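Side-chain contacts in 3-oxoacyl-[acyl-carrier-protein] synthase 3 (Pseudomonas aeruginosa, PDB 2X3E), which probably catalyses the first condensation of bacterial fatty acid synthesis, joining an acetyl group from acetyl-CoA to two carbons from malonyl-ACP: residues Thr113-Gly118 / Ser285-Leu290; Gly118-Gly123 / Leu178-Gly183. The protein carries 1 engineered substitution. One frame throughout, in Å; residues are numbered along the deposited sequence.

Interaction 1: Thr113-Gly118 / Ser285-Leu290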
# COMPACT_ATOMS: atom_id res chain seq x y z
N THR A 113 1.70 -5.40 -10.96
CA THR A 113 1.28 -4.06 -11.40
C THR A 113 1.65 -2.96 -10.39
O THR A 113 1.24 -1.81 -10.54
CB THR A 113 -0.26 -4.02 -11.63
OG1 THR A 113 -0.69 -5.26 -12.23
CG2 THR A 113 -0.64 -2.85 -12.54
N GLY A 114 2.44 -3.31 -9.38
CA GLY A 114 2.79 -2.39 -8.30
C GLY A 114 3.48 -1.11 -8.74
O GLY A 114 3.21 -0.05 -8.18
N PHE A 115 4.37 -1.18 -9.72
CA PHE A 115 5.09 0.01 -10.17
C PHE A 115 4.16 1.00 -10.90
O PHE A 115 4.27 2.22 -10.70
CB PHE A 115 6.29 -0.36 -11.03
CG PHE A 115 7.22 0.78 -11.29
CD1 PHE A 115 8.08 1.24 -10.30
CD2 PHE A 115 7.24 1.42 -12.53
CE1 PHE A 115 8.93 2.30 -10.53
CE2 PHE A 115 8.09 2.48 -12.77
CZ PHE A 115 8.94 2.92 -11.77
N VAL A 116 3.25 0.47 -11.72
CA VAL A 116 2.26 1.32 -12.41
C VAL A 116 1.29 1.98 -11.43
O VAL A 116 1.05 3.20 -11.51
CB VAL A 116 1.50 0.54 -13.51
CG1 VAL A 116 0.50 1.45 -14.22
CG2 VAL A 116 2.48 -0.04 -14.53
N TYR A 117 0.73 1.19 -10.51
CA TYR A 117 -0.13 1.72 -9.44
C TYR A 117 0.64 2.69 -8.56
O TYR A 117 0.11 3.71 -8.13
CB TYR A 117 -0.69 0.59 -8.56
CG TYR A 117 -2.05 0.08 -8.99
CD1 TYR A 117 -2.18 -0.89 -9.98
CD2 TYR A 117 -3.20 0.57 -8.40
CE1 TYR A 117 -3.44 -1.34 -10.37
CE2 TYR A 117 -4.45 0.13 -8.78
CZ TYR A 117 -4.57 -0.83 -9.76
OH TYR A 117 -5.83 -1.26 -10.10
N GLY A 118 1.90 2.34 -8.28
CA GLY A 118 2.81 3.22 -7.54
C GLY A 118 2.97 4.58 -8.19
O GLY A 118 2.95 5.60 -7.49
N SER A 285 10.17 -5.08 -12.02
CA SER A 285 10.47 -5.48 -13.41
C SER A 285 10.56 -4.30 -14.38
O SER A 285 11.49 -4.22 -15.19
CB SER A 285 9.47 -6.52 -13.91
OG SER A 285 8.17 -5.96 -14.08
N ILE A 286 9.60 -3.39 -14.29
CA ILE A 286 9.57 -2.22 -15.17
C ILE A 286 10.76 -1.27 -14.93
O ILE A 286 11.47 -0.94 -15.87
CB ILE A 286 8.23 -1.45 -15.06
CG1 ILE A 286 7.09 -2.33 -15.59
CG2 ILE A 286 8.30 -0.13 -15.84
CD1 ILE A 286 5.71 -1.69 -15.43
N PRO A 287 11.02 -0.87 -13.67
CA PRO A 287 12.19 0.01 -13.52
C PRO A 287 13.54 -0.68 -13.77
O PRO A 287 14.50 -0.03 -14.21
CB PRO A 287 12.06 0.54 -12.09
CG PRO A 287 11.23 -0.50 -11.37
CD PRO A 287 10.25 -0.98 -12.41
N LEU A 288 13.64 -1.99 -13.52
CA LEU A 288 14.87 -2.70 -13.89
C LEU A 288 15.03 -2.74 -15.41
O LEU A 288 16.15 -2.56 -15.92
CB LEU A 288 14.90 -4.11 -13.31
CG LEU A 288 15.21 -4.19 -11.81
CD1 LEU A 288 14.90 -5.58 -11.30
CD2 LEU A 288 16.67 -3.83 -11.55
N ALA A 289 13.93 -2.92 -16.14
CA ALA A 289 13.97 -2.88 -17.60
C ALA A 289 14.36 -1.49 -18.11
O ALA A 289 15.17 -1.36 -19.03
CB ALA A 289 12.61 -3.32 -18.21
N LEU A 290 13.80 -0.44 -17.49
CA LEU A 290 14.22 0.93 -17.77
C LEU A 290 15.73 1.14 -17.57
O LEU A 290 16.39 1.74 -18.41
CB LEU A 290 13.42 1.94 -16.92
CG LEU A 290 11.96 2.19 -17.33
CD1 LEU A 290 11.25 3.08 -16.32
CD2 LEU A 290 11.89 2.81 -18.74
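Pro287 turns the CD-CG-CB edge of its ring, somewhat tilted, onto one face of Phe115, and this CH-pi contact is the main feature of the meeting between two buried helix starts. The pyrrolidine CD stands 3.7 Å from the centroid of the Phe115 ring, only 11° off the ring normal, so a C-H-bearing carbon sits almost directly over the pi cloud. The proline ring also spreads across the aromatic face, its CG coming within 3.7 Å of Phe115 CE1. With CG anti to the backbone N (chi1 -169°), the phenyl group extends out from its own helix, so that one face lies under the proline.

Purely apolar contacts flank this stack. The CG2 methyl of Ile286 reaches Phe115 CD2 at 3.8 Å, and the other branch of the same isoleucine ends in CD1, 3.7 Å from Val116 CG2. Ile286 thus divides its two arms between consecutive residues of the facing helix. No hydrogen bond passes between the segments; the direct contact between them is apolar, with the short helix axes 10.1 Å apart and nearly perpendicular at 89°.

The polar residues at these helix starts are tied elsewhere. Ser285 OG bonds to ND1 of His250, a predicted active-site residue, and to Val282 O, while the side chain of Ile286 lies about 5 Å from that of His250. Helix 114-127 begins just after Thr113, its N-cap residue, which follows the predicted active-site position, occupied here by the engineered Ala112. The contact therefore joins the helix behind that position to the start of helix 285-295, across the two halves of the thiolase fold. Ile286 and Leu290 also touch Val248 of strand 246-249 and, respectively, Leu307 and Met305 of strand 304-311, and Leu290 meets Leu11 of strand 5-14.

Interaction 2: Gly118-Gly123 / Leu178-Gly183; sequences GLASVG and LAFDLG
Ala120 presents its single methyl group to two side chains of the facing strand, Phe180 and Leu182, which stand two residues apart and project from the same side of it. Its CB lies 3.6 Å from Phe180 CE1 and equally close, 3.6 Å, to Leu182 CD1, so the methyl touches the aromatic ring and the leucine CD1 methyl in directions roughly at right angles. Leu119 adds a looser touch, its CB 4.1 Å from Phe180 CE1.

The Phe180 ring also packs on the helix backbone. CE1 comes to 3.4 Å from Ala120 N, and CZ to 3.8 Å from Leu119 C, an oblique approach in which the end of the ring lies against the main chain of the helix. The phenyl group is carried there by its first torsion, which sets CG beside the backbone N (chi1 -77°). This is helix-on-sheet packing inside the layered alpha-beta core of the thiolase fold: helix 114-127 lies between two mixed sheets, and 177-184 is an outermost strand of one of them within this chain. The segments cross with an angle of -124° between their directions.

No hydrogen bond or salt bridge links the two segments, and the polar interactions of the strand lie elsewhere. Asp181 forms salt bridges with Arg236 and Arg232 of helix 215-237, and main-chain hydrogen bonds join the strand to 315-322. The second subunit adds to the apolar surroundings: its Leu130 packs on both Ala120 and Phe180, while Leu104 of the second subunit meets Leu182.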
# COMPACT_ATOMS: atom_id res chain seq x y z
N GLY A 118 1.90 2.34 -8.28
CA GLY A 118 2.81 3.22 -7.54
C GLY A 118 2.97 4.58 -8.19
O GLY A 118 2.95 5.60 -7.49
N LEU A 119 3.13 4.61 -9.51
CA LEU A 119 3.25 5.88 -10.24
C LEU A 119 1.97 6.71 -10.16
O LEU A 119 2.01 7.94 -10.01
CB LEU A 119 3.62 5.63 -11.70
CG LEU A 119 5.06 5.18 -11.97
CD1 LEU A 119 5.18 4.65 -13.39
CD2 LEU A 119 6.03 6.34 -11.72
N ALA A 120 0.83 6.04 -10.26
CA ALA A 120 -0.47 6.69 -10.10
C ALA A 120 -0.58 7.32 -8.71
O ALA A 120 -1.00 8.46 -8.57
CB ALA A 120 -1.60 5.68 -10.31
N SER A 121 -0.21 6.55 -7.69
CA SER A 121 -0.36 7.00 -6.30
C SER A 121 0.60 8.15 -5.97
O SER A 121 0.17 9.19 -5.47
CB SER A 121 -0.15 5.84 -5.32
OG SER A 121 -0.39 6.26 -3.99
N VAL A 122 1.88 7.96 -6.26
CA VAL A 122 2.87 9.01 -5.99
C VAL A 122 2.68 10.22 -6.90
O VAL A 122 2.72 11.36 -6.43
CB VAL A 122 4.31 8.49 -6.08
CG1 VAL A 122 5.28 9.63 -5.90
CG2 VAL A 122 4.56 7.41 -5.03
N GLY A 123 2.46 9.97 -8.19
CA GLY A 123 2.14 11.04 -9.12
C GLY A 123 0.96 11.88 -8.68
O GLY A 123 1.00 13.11 -8.78
N LEU A 178 1.46 11.27 -18.45
CA LEU A 178 0.44 11.87 -19.33
C LEU A 178 -0.99 11.32 -19.22
O LEU A 178 -1.97 12.07 -19.33
CB LEU A 178 0.89 11.75 -20.79
CG LEU A 178 2.15 12.53 -21.16
CD1 LEU A 178 2.51 12.27 -22.61
CD2 LEU A 178 1.94 14.03 -20.90
N ALA A 179 -1.10 10.01 -19.05
CA ALA A 179 -2.39 9.34 -18.99
C ALA A 179 -2.21 8.00 -18.30
O ALA A 179 -1.16 7.39 -18.44
CB ALA A 179 -2.95 9.14 -20.38
N PHE A 180 -3.22 7.57 -17.55
CA PHE A 180 -3.21 6.27 -16.88
C PHE A 180 -4.38 5.40 -17.33
O PHE A 180 -5.44 5.90 -17.71
CB PHE A 180 -3.32 6.44 -15.37
CG PHE A 180 -2.05 6.86 -14.70
CD1 PHE A 180 -1.19 5.91 -14.17
CD2 PHE A 180 -1.74 8.20 -14.55
CE1 PHE A 180 -0.03 6.30 -13.52
CE2 PHE A 180 -0.58 8.59 -13.91
CZ PHE A 180 0.27 7.64 -13.40
N ASP A 181 -4.14 4.09 -17.28
CA ASP A 181 -5.20 3.08 -17.29
C ASP A 181 -4.93 2.21 -16.08
O ASP A 181 -3.82 1.73 -15.91
CB ASP A 181 -5.14 2.22 -18.54
CG ASP A 181 -6.20 1.13 -18.54
OD1 ASP A 181 -7.41 1.47 -18.59
OD2 ASP A 181 -5.84 -0.06 -18.48
N LEU A 182 -5.94 2.02 -15.23
CA LEU A 182 -5.78 1.21 -14.01
C LEU A 182 -7.05 0.41 -13.75
O LEU A 182 -8.16 0.94 -13.81
CB LEU A 182 -5.52 2.11 -12.80
CG LEU A 182 -4.28 3.01 -12.82
CD1 LEU A 182 -4.44 4.15 -11.83
CD2 LEU A 182 -3.02 2.20 -12.53
N GLY A 183 -6.87 -0.88 -13.44
CA GLY A 183 -8.00 -1.75 -13.16
C GLY A 183 -7.65 -2.97 -12.34
O GLY A 183 -6.50 -3.16 -11.91

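How the interactions relate
Both contacts draw on helix 114-127, taking successive stretches of it that share Gly118. Interaction 1 is wholly buried, its centre about 3 Å from the centre of the chain, and sets helix against helix near the predicted active-site residues His250 and Ala112 (engineered). Interaction 2, its centre about 14 Å from that of the chain, is partly buried; there the helix meets an outer strand where the second subunit adds packing. Each is apolar, but in interaction 1 an aromatic face receives a proline, whereas in interaction 2 a ring lies against helix backbone and a methyl group. The segments also touch: Tyr117 OH is 2.7 Å from Gly183 O, a probable hydrogen bond, and Val116 CG1 packs on Leu182 CD2.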